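PDB 4EUN: thermoresistant glucokinase from Janibacter sp. HTCC2649, which probably catalyses the ATP-dependent phosphorylation of D-gluconate to 6-phosphogluconate, as expected of a P-loop gluconokinase. Local coordinates for residues 47-50 with 54-57; 56-61 with 91-96; 81-86 with 156-161; 135-140 with 174-179. All blocks are in the same frame, centred on the assembly; numbering follows the deposited sequence.

Contact 1: residues 47-50 with 54-57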
# COMPACT_ATOMS: atom_id res chain seq x y z
N HIS A 47 -0.50 4.75 -6.50
CA HIS A 47 0.11 3.65 -7.22
C HIS A 47 0.51 4.10 -8.63
O HIS A 47 1.59 3.78 -9.11
CB HIS A 47 -0.86 2.47 -7.30
CG HIS A 47 -0.29 1.24 -7.93
ND1 HIS A 47 -1.07 0.28 -8.53
CD2 HIS A 47 0.99 0.81 -8.04
CE1 HIS A 47 -0.30 -0.69 -8.99
NE2 HIS A 47 0.95 -0.39 -8.71
N GLY A 48 -0.37 4.85 -9.28
CA GLY A 48 -0.08 5.36 -10.61
C GLY A 48 1.10 6.31 -10.63
O GLY A 48 1.92 6.29 -11.56
N VAL A 49 1.19 7.18 -9.62
CA VAL A 49 2.32 8.09 -9.49
C VAL A 49 3.61 7.32 -9.20
O VAL A 49 4.66 7.58 -9.80
CB VAL A 49 2.07 9.17 -8.41
CG1 VAL A 49 3.34 9.97 -8.14
CG2 VAL A 49 0.96 10.11 -8.85
N ALA A 50 3.53 6.35 -8.30
CA ALA A 50 4.69 5.55 -7.91
C ALA A 50 5.29 4.83 -9.11
O ALA A 50 6.52 4.77 -9.26
CB ALA A 50 4.32 4.56 -6.82
N GLY A 54 9.21 5.93 -9.48
CA GLY A 54 10.06 5.15 -8.60
C GLY A 54 9.90 5.46 -7.12
O GLY A 54 10.66 4.94 -6.29
N LEU A 55 8.92 6.29 -6.77
CA LEU A 55 8.65 6.59 -5.37
C LEU A 55 8.18 5.33 -4.65
O LEU A 55 7.45 4.52 -5.23
CB LEU A 55 7.59 7.69 -5.25
CG LEU A 55 8.03 9.15 -5.19
CD1 LEU A 55 9.09 9.48 -6.21
CD2 LEU A 55 6.82 10.05 -5.39
N GLU A 56 8.59 5.14 -3.40
CA GLU A 56 8.14 3.97 -2.64
C GLU A 56 6.74 4.21 -2.11
O GLU A 56 6.53 5.16 -1.37
CB GLU A 56 9.04 3.69 -1.44
CG GLU A 56 8.52 2.49 -0.64
CD GLU A 56 9.36 2.14 0.57
OE1 GLU A 56 10.39 2.80 0.81
OE2 GLU A 56 8.97 1.19 1.29
N PHE A 57 5.82 3.31 -2.45
CA PHE A 57 4.44 3.46 -2.01
C PHE A 57 4.22 2.80 -0.66
O PHE A 57 4.68 1.68 -0.42
CB PHE A 57 3.51 2.83 -3.07
CG PHE A 57 2.10 2.63 -2.60
CD1 PHE A 57 1.31 3.72 -2.22
CD2 PHE A 57 1.55 1.37 -2.57
CE1 PHE A 57 0.02 3.52 -1.80
CE2 PHE A 57 0.24 1.17 -2.16
CZ PHE A 57 -0.52 2.25 -1.77
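Ala50 O accepts from the backbone Gly54 N at 2.9 Å, and this bond closes the last turn of helix 42-53 on the residue that leaves it. The N-H...O angle is 145°, and the donor lies 21° from the carbonyl plane. Gly54 leaves the helix with positive phi (83°), a backbone shape that glycine takes up easily. The chain then folds back beside the helix. The methyl Ala50 CB meets Leu55 O at 3.5 Å and lies 4.2 Å from Phe57 CB, so one small side chain is met by both the turn and the start of the strand. This is the second half of the beta-alpha-beta crossover in which strand 31-35, the presumed P-loop and helix 42-53 lead to strand 56-59, an outer strand of the parallel sheet. Val49 adds a looser apolar touch, with its CG1 4.4 Å from Leu55 CD2. Both Val49 and Leu55 also pack on Ile105 of the neighbouring strand 104-108. The side chain of Phe57 reaches Thr43 and Ala46 near the start of the helix. The same side chain packs on Glu59 of the second subunit.

Contact 2: residues 56-61 with 91-96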
# COMPACT_ATOMS: atom_id res chain seq x y z
N GLU A 56 8.59 5.14 -3.40
CA GLU A 56 8.14 3.97 -2.64
C GLU A 56 6.74 4.21 -2.11
O GLU A 56 6.53 5.16 -1.37
CB GLU A 56 9.04 3.69 -1.44
CG GLU A 56 8.52 2.49 -0.64
CD GLU A 56 9.36 2.14 0.57
OE1 GLU A 56 10.39 2.80 0.81
OE2 GLU A 56 8.97 1.19 1.29
N PHE A 57 5.82 3.31 -2.45
CA PHE A 57 4.44 3.46 -2.01
C PHE A 57 4.22 2.80 -0.66
O PHE A 57 4.68 1.68 -0.42
CB PHE A 57 3.51 2.83 -3.07
CG PHE A 57 2.10 2.63 -2.60
CD1 PHE A 57 1.31 3.72 -2.22
CD2 PHE A 57 1.55 1.37 -2.57
CE1 PHE A 57 0.02 3.52 -1.80
CE2 PHE A 57 0.24 1.17 -2.16
CZ PHE A 57 -0.52 2.25 -1.77
N ALA A 58 3.51 3.49 0.23
CA ALA A 58 3.06 2.88 1.48
C ALA A 58 1.66 3.37 1.82
O ALA A 58 1.27 4.48 1.48
CB ALA A 58 4.01 3.20 2.61
N GLU A 59 0.93 2.52 2.52
CA GLU A 59 -0.42 2.83 2.96
C GLU A 59 -0.35 3.26 4.42
O GLU A 59 0.07 2.47 5.27
CB GLU A 59 -1.26 1.56 2.83
CG GLU A 59 -2.58 1.78 2.14
CD GLU A 59 -3.51 2.61 2.98
OE1 GLU A 59 -4.24 3.46 2.41
OE2 GLU A 59 -3.52 2.42 4.21
N ALA A 60 -0.73 4.50 4.71
CA ALA A 60 -0.55 5.05 6.05
C ALA A 60 -1.34 4.34 7.15
O ALA A 60 -0.90 4.32 8.29
CB ALA A 60 -0.84 6.56 6.08
N ASP A 61 -2.49 3.75 6.82
CA ASP A 61 -3.29 3.11 7.86
C ASP A 61 -2.54 1.93 8.49
O ASP A 61 -2.85 1.52 9.60
CB ASP A 61 -4.66 2.64 7.34
CG ASP A 61 -5.71 3.73 7.39
OD1 ASP A 61 -5.49 4.74 8.09
OD2 ASP A 61 -6.78 3.56 6.76
N ALA A 91 5.90 10.60 9.98
CA ALA A 91 6.94 11.60 9.79
C ALA A 91 8.32 10.95 9.95
O ALA A 91 9.23 11.19 9.16
CB ALA A 91 6.77 12.76 10.76
N GLU A 92 8.46 10.13 10.99
CA GLU A 92 9.73 9.46 11.25
C GLU A 92 10.08 8.49 10.13
O GLU A 92 11.24 8.41 9.73
CB GLU A 92 9.69 8.74 12.60
CG GLU A 92 9.67 9.71 13.79
CD GLU A 92 9.33 9.03 15.10
OE1 GLU A 92 9.28 7.78 15.14
OE2 GLU A 92 9.12 9.75 16.11
N TRP A 93 9.09 7.76 9.63
CA TRP A 93 9.33 6.80 8.54
C TRP A 93 9.81 7.54 7.30
O TRP A 93 10.80 7.13 6.68
CB TRP A 93 8.05 6.01 8.25
CG TRP A 93 8.16 4.97 7.17
CD1 TRP A 93 8.51 3.66 7.32
CD2 TRP A 93 7.84 5.15 5.78
NE1 TRP A 93 8.46 3.01 6.10
CE2 TRP A 93 8.04 3.90 5.14
CE3 TRP A 93 7.40 6.24 5.01
CZ2 TRP A 93 7.83 3.72 3.77
CZ3 TRP A 93 7.19 6.06 3.66
CH2 TRP A 93 7.41 4.80 3.04
N MET A 94 9.15 8.64 6.95
CA MET A 94 9.59 9.45 5.81
C MET A 94 10.99 10.04 6.00
O MET A 94 11.78 10.09 5.06
CB MET A 94 8.58 10.56 5.51
CG MET A 94 7.28 10.08 4.91
SD MET A 94 6.26 11.47 4.35
CE MET A 94 5.48 12.00 5.88
N ASP A 95 11.29 10.51 7.21
CA ASP A 95 12.59 11.10 7.51
C ASP A 95 13.69 10.07 7.37
O ASP A 95 14.76 10.36 6.81
CB ASP A 95 12.58 11.68 8.93
CG ASP A 95 13.77 12.57 9.22
OD1 ASP A 95 14.41 13.09 8.28
OD2 ASP A 95 14.05 12.77 10.42
N ALA A 96 13.43 8.85 7.83
CA ALA A 96 14.46 7.81 7.78
C ALA A 96 14.67 7.33 6.34
O ALA A 96 15.81 7.00 5.96
CB ALA A 96 14.09 6.65 8.68
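This is a small, buried packing contact between edge strand 56-59 and helix 80-99, made by one tryptophan ring lying across two strand residues. The six-membered part of Trp93 does the touching. Its CH2 lies 3.8 Å from Ala58 CB, which approaches the ring obliquely. Its CZ2 is 3.7 Å from Glu56 OE2, which sits at the ring edge, near the ring plane. The carboxylate and ring planes are 63° apart. Glu56 reaches this edge on a fully extended chain, with CG anti to the backbone N (chi1 178°). No hydrogen bond crosses between the two segments. The polar end of Glu56 instead forms a salt bridge through OE1 with Arg97, one turn after Trp93 on helix 80-99. Trp93 NE1 bonds to Ala62 O of the second subunit, which fixes the indole at the dimer interface. Phe63 meets the ring edge-to-face, and Thr104 and Ile106 of the next strand also touch it. Ala58 in turn packs on Ala62 of the second subunit. A helix laid against one face of a parallel sheet is typical of the three-layer alpha/beta architecture of P-loop kinases.

Contact 3: residues 81-86 with 156-161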
# COMPACT_ATOMS: atom_id res chain seq x y z
N GLU A 81 -5.72 13.37 19.79
CA GLU A 81 -4.86 12.62 20.69
C GLU A 81 -4.55 11.21 20.16
O GLU A 81 -3.42 10.73 20.27
CB GLU A 81 -5.47 12.52 22.09
CG GLU A 81 -4.64 11.71 23.07
CD GLU A 81 -5.10 11.86 24.50
OE1 GLU A 81 -6.24 12.34 24.71
OE2 GLU A 81 -4.33 11.50 25.42
N ASP A 82 -5.56 10.56 19.58
CA ASP A 82 -5.38 9.23 19.01
C ASP A 82 -4.40 9.27 17.85
O ASP A 82 -3.68 8.31 17.60
CB ASP A 82 -6.70 8.67 18.49
CG ASP A 82 -7.72 8.43 19.59
OD1 ASP A 82 -7.31 8.07 20.72
OD2 ASP A 82 -8.92 8.60 19.32
N ARG A 83 -4.40 10.40 17.14
CA ARG A 83 -3.68 10.48 15.88
C ARG A 83 -2.24 10.96 15.97
O ARG A 83 -1.45 10.67 15.07
CB ARG A 83 -4.44 11.35 14.87
CG ARG A 83 -5.75 10.75 14.38
CD ARG A 83 -6.49 11.70 13.45
NE ARG A 83 -7.75 11.15 12.97
CZ ARG A 83 -8.93 11.75 13.08
NH1 ARG A 83 -9.03 12.94 13.66
NH2 ARG A 83 -10.03 11.17 12.60
N TRP A 84 -1.89 11.70 17.03
CA TRP A 84 -0.53 12.25 17.12
C TRP A 84 0.58 11.19 17.00
O TRP A 84 1.52 11.40 16.23
CB TRP A 84 -0.31 13.13 18.37
CG TRP A 84 -1.20 14.34 18.50
CD1 TRP A 84 -1.93 14.69 19.61
CD2 TRP A 84 -1.43 15.38 17.53
NE1 TRP A 84 -2.60 15.87 19.38
CE2 TRP A 84 -2.31 16.31 18.12
CE3 TRP A 84 -0.98 15.61 16.23
CZ2 TRP A 84 -2.76 17.45 17.44
CZ3 TRP A 84 -1.42 16.75 15.56
CH2 TRP A 84 -2.30 17.64 16.16
N PRO A 85 0.49 10.07 17.76
CA PRO A 85 1.59 9.10 17.63
C PRO A 85 1.67 8.50 16.23
O PRO A 85 2.78 8.24 15.76
CB PRO A 85 1.23 8.02 18.66
CG PRO A 85 0.39 8.74 19.68
CD PRO A 85 -0.42 9.71 18.86
N TRP A 86 0.53 8.30 15.58
CA TRP A 86 0.46 7.80 14.22
C TRP A 86 1.12 8.76 13.23
O TRP A 86 1.96 8.36 12.43
CB TRP A 86 -1.01 7.56 13.85
CG TRP A 86 -1.30 7.28 12.40
CD1 TRP A 86 -0.86 6.21 11.67
CD2 TRP A 86 -2.13 8.05 11.52
NE1 TRP A 86 -1.35 6.28 10.39
CE2 TRP A 86 -2.14 7.40 10.27
CE3 TRP A 86 -2.87 9.23 11.67
CZ2 TRP A 86 -2.86 7.89 9.18
CZ3 TRP A 86 -3.58 9.72 10.59
CH2 TRP A 86 -3.57 9.05 9.35
N GLN A 156 -19.09 11.33 7.14
CA GLN A 156 -19.42 12.67 7.62
C GLN A 156 -18.31 13.28 8.46
O GLN A 156 -17.89 14.42 8.23
CB GLN A 156 -20.73 12.64 8.43
CG GLN A 156 -21.08 13.98 9.07
CD GLN A 156 -22.34 13.90 9.91
OE1 GLN A 156 -22.43 13.11 10.85
NE2 GLN A 156 -23.33 14.74 9.59
N SER A 157 -17.82 12.50 9.44
CA SER A 157 -16.75 12.96 10.32
C SER A 157 -15.44 13.18 9.58
O SER A 157 -14.68 14.10 9.91
CB SER A 157 -16.54 12.00 11.49
OG SER A 157 -16.04 10.75 11.06
N GLN A 158 -15.16 12.34 8.59
CA GLN A 158 -13.96 12.49 7.79
C GLN A 158 -13.99 13.78 6.97
O GLN A 158 -12.99 14.49 6.87
CB GLN A 158 -13.75 11.26 6.90
CG GLN A 158 -13.19 10.07 7.64
CD GLN A 158 -11.67 10.10 7.66
OE1 GLN A 158 -11.04 10.03 6.61
NE2 GLN A 158 -11.09 10.25 8.85
N LEU A 159 -15.15 14.09 6.39
CA LEU A 159 -15.27 15.29 5.58
C LEU A 159 -15.15 16.53 6.45
O LEU A 159 -14.71 17.58 5.99
CB LEU A 159 -16.58 15.29 4.80
CG LEU A 159 -16.70 14.19 3.75
CD1 LEU A 159 -18.10 14.17 3.18
CD2 LEU A 159 -15.69 14.39 2.64
N ALA A 160 -15.50 16.40 7.73
CA ALA A 160 -15.30 17.49 8.68
C ALA A 160 -13.83 17.66 9.08
O ALA A 160 -13.40 18.77 9.40
CB ALA A 160 -16.17 17.27 9.91
N THR A 161 -13.07 16.57 9.05
CA THR A 161 -11.66 16.57 9.46
C THR A 161 -10.73 17.06 8.35
O THR A 161 -9.66 17.62 8.62
CB THR A 161 -11.24 15.13 9.90
OG1 THR A 161 -12.02 14.73 11.03
CG2 THR A 161 -9.75 15.06 10.26
O HOH W 1 -12.54 12.62 12.99
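The guanidinium of Arg83 has Thr161 CG2 over one face and water 1 in its plane at the edge. The methyl is 4.1 Å from Arg83 NH1, a plain van der Waals approach. Gln158 comes in obliquely, its NE2 4.0 Å from Arg83 NH2. The amide and guanidinium planes are 58° apart, and the two nitrogens form no bond. The polar link is made by the water. It accepts from Arg83 NH2 at 2.9 Å and donates to Thr161 OG1, also at 2.9 Å. Thr161 OG1 donates a hydrogen bond to Ser157 O at 3.0 Å, back along its helix, so this hydroxyl is used as both donor and acceptor. Arg83 spans the gap on a straight chain from CG to NE (chi2 176°).

In this P-loop kinase fold the contact joins helix 80-99, which follows the first crossover, to helix 155-161, which comes before the last strand 171-175. The nearest CA atoms, those of Arg83 and Thr161, are 11.9 Å apart. The helices meet through the long Arg83 side chain, the shorter Gln158 and Thr161, and a water, instead of close backbone packing. Tyr115 of helix 113-119 joins them: its OH bonds to Arg83 NH1, and Thr161 packs on its side chain. Gln158 is turned by a bend at chi2 (-88°), which brings its amide toward the arginine. Its OE1 accepts from the backbone N of Ala110, and its side chain also touches Val37 of the presumed P-loop.

Contact 4: residues 135-140 with 174-179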
# COMPACT_ATOMS: atom_id res chain seq x y z
N ALA A 135 -19.58 14.88 -1.59
CA ALA A 135 -19.93 13.72 -0.76
C ALA A 135 -20.81 12.69 -1.48
O ALA A 135 -20.63 11.48 -1.30
CB ALA A 135 -20.61 14.18 0.53
N GLU A 136 -21.74 13.16 -2.30
CA GLU A 136 -22.67 12.25 -2.98
C GLU A 136 -21.95 11.34 -3.98
O GLU A 136 -22.35 10.19 -4.18
CB GLU A 136 -23.80 13.03 -3.67
CG GLU A 136 -24.87 12.15 -4.31
CD GLU A 136 -25.54 11.21 -3.32
OE1 GLU A 136 -26.00 10.14 -3.75
OE2 GLU A 136 -25.62 11.55 -2.11
N VAL A 137 -20.89 11.85 -4.59
CA VAL A 137 -20.10 11.05 -5.54
C VAL A 137 -19.28 10.02 -4.79
O VAL A 137 -19.16 8.87 -5.22
CB VAL A 137 -19.17 11.92 -6.40
CG1 VAL A 137 -18.30 11.04 -7.33
CG2 VAL A 137 -19.98 12.91 -7.22
N ILE A 138 -18.72 10.43 -3.66
CA ILE A 138 -17.96 9.52 -2.81
C ILE A 138 -18.86 8.38 -2.32
O ILE A 138 -18.49 7.21 -2.41
CB ILE A 138 -17.32 10.25 -1.60
CG1 ILE A 138 -16.33 11.29 -2.11
CG2 ILE A 138 -16.62 9.25 -0.68
CD1 ILE A 138 -15.83 12.26 -1.06
N LYS A 139 -20.05 8.73 -1.83
CA LYS A 139 -21.01 7.72 -1.38
C LYS A 139 -21.41 6.75 -2.49
O LYS A 139 -21.59 5.55 -2.25
CB LYS A 139 -22.26 8.38 -0.79
CG LYS A 139 -22.02 8.99 0.58
CD LYS A 139 -23.31 9.47 1.25
CE LYS A 139 -23.70 10.85 0.77
NZ LYS A 139 -24.63 11.56 1.72
N GLY A 140 -21.55 7.27 -3.71
CA GLY A 140 -21.89 6.43 -4.85
C GLY A 140 -20.77 5.46 -5.20
O GLY A 140 -21.03 4.33 -5.60
N LEU A 174 -7.13 17.29 -6.51
CA LEU A 174 -7.48 16.39 -7.60
C LEU A 174 -8.96 16.04 -7.47
O LEU A 174 -9.37 15.40 -6.49
CB LEU A 174 -6.64 15.11 -7.54
CG LEU A 174 -5.10 15.21 -7.58
CD1 LEU A 174 -4.43 13.85 -7.37
CD2 LEU A 174 -4.63 15.85 -8.87
N ASP A 175 -9.77 16.47 -8.44
CA ASP A 175 -11.21 16.22 -8.40
C ASP A 175 -11.49 14.78 -8.79
O ASP A 175 -11.25 14.39 -9.94
CB ASP A 175 -11.93 17.20 -9.34
CG ASP A 175 -13.43 17.14 -9.22
OD1 ASP A 175 -13.99 16.07 -8.88
OD2 ASP A 175 -14.08 18.18 -9.49
N LEU A 176 -11.99 13.98 -7.85
CA LEU A 176 -12.14 12.54 -8.05
C LEU A 176 -13.23 12.18 -9.06
O LEU A 176 -13.41 11.00 -9.39
CB LEU A 176 -12.38 11.82 -6.72
CG LEU A 176 -13.53 12.26 -5.81
CD1 LEU A 176 -14.89 11.74 -6.29
CD2 LEU A 176 -13.27 11.78 -4.39
N ARG A 177 -13.96 13.18 -9.53
CA ARG A 177 -14.93 12.96 -10.60
C ARG A 177 -14.22 12.74 -11.93
O ARG A 177 -14.82 12.24 -12.88
CB ARG A 177 -15.90 14.12 -10.69
CG ARG A 177 -16.88 14.16 -9.54
CD ARG A 177 -17.70 15.43 -9.53
NE ARG A 177 -16.90 16.59 -9.17
CZ ARG A 177 -17.40 17.81 -8.95
NH1 ARG A 177 -18.70 18.01 -9.05
NH2 ARG A 177 -16.59 18.81 -8.62
N GLN A 178 -12.94 13.13 -12.00
CA GLN A 178 -12.18 12.99 -13.24
C GLN A 178 -11.58 11.59 -13.32
O GLN A 178 -11.37 10.94 -12.30
CB GLN A 178 -11.08 14.06 -13.35
CG GLN A 178 -11.66 15.47 -13.52
CD GLN A 178 -10.61 16.57 -13.43
OE1 GLN A 178 -9.40 16.30 -13.45
NE2 GLN A 178 -11.06 17.81 -13.33
N PRO A 179 -11.33 11.12 -14.55
CA PRO A 179 -10.74 9.78 -14.63
C PRO A 179 -9.33 9.75 -14.03
O PRO A 179 -8.56 10.70 -14.21
CB PRO A 179 -10.73 9.47 -16.13
CG PRO A 179 -10.89 10.80 -16.82
CD PRO A 179 -11.64 11.68 -15.88
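Leu176 leads from the end of strand 171-175 toward helix 135-142. Its CB points at the helix, and its CG stands between the backbone N and the carbonyl carbon (chi1 55°), which turns both methyls toward the helix. From there the two methyls part. CD1 meets Val137 CG1 at 3.6 Å, with the two side chains sliding past each other in opposite directions. CD2 meets Ile138 CG1 at 3.8 Å, and here the side chains cross at about a right angle. One leucine thus touches two successive residues of the helix. Leu176 also packs on Ser40 and on Leu131 of the adjoining strand 127-132.

The backbone here forms a type I beta turn from Asp175 to Gln178, which takes the chain from the outermost strand 171-175 of the parallel sheet to helix 180-191. Asp175 adds an Asx turn within it: its OD1 accepts from Arg177 N at 3.0 Å, on the anti side and out of the carboxylate plane. The same OD1 takes Arg177 NE at 3.0 Å through its syn lone pair, and the bond is nearly straight (175°). Arg177 NH2 reaches OD2 of Asp175 at 2.7 Å. The arginine therefore grips the carboxylate side-on, with two nitrogens on two oxygens, and the OD1 bonds from N and NE tie its backbone and its side chain to one group. A bend at chi3 (-71°) turns the guanidinium back to the aspartate. The aliphatic part of Arg177 stays beside the helix, where its CG lies 4.1 Å from Val137 CG2.

How the contacts relate
Contacts 1 and 2 share Glu56 and Phe57 on strand 56-59, with centres 12 Å apart, and both touch the second subunit. Contacts 2 and 3 both use helix 80-99 and meet directly: Ala60 O lies 2.9 Å from Trp86 NE1, probably a hydrogen bond. Contacts 3 and 4 join through Leu159, whose CD1 packs 3.7 Å from Ala135 CB. Contacts 1 and 4 have centres about 22 Å apart and reach the two outer strands of one parallel sheet. The presumed P-loop, whose backbone amides hold a sulfate, is touched by Phe57 of contact 1. Gln158 of contact 3 touches Val37 and Leu176 of contact 4 touches Ser40, both in the loop.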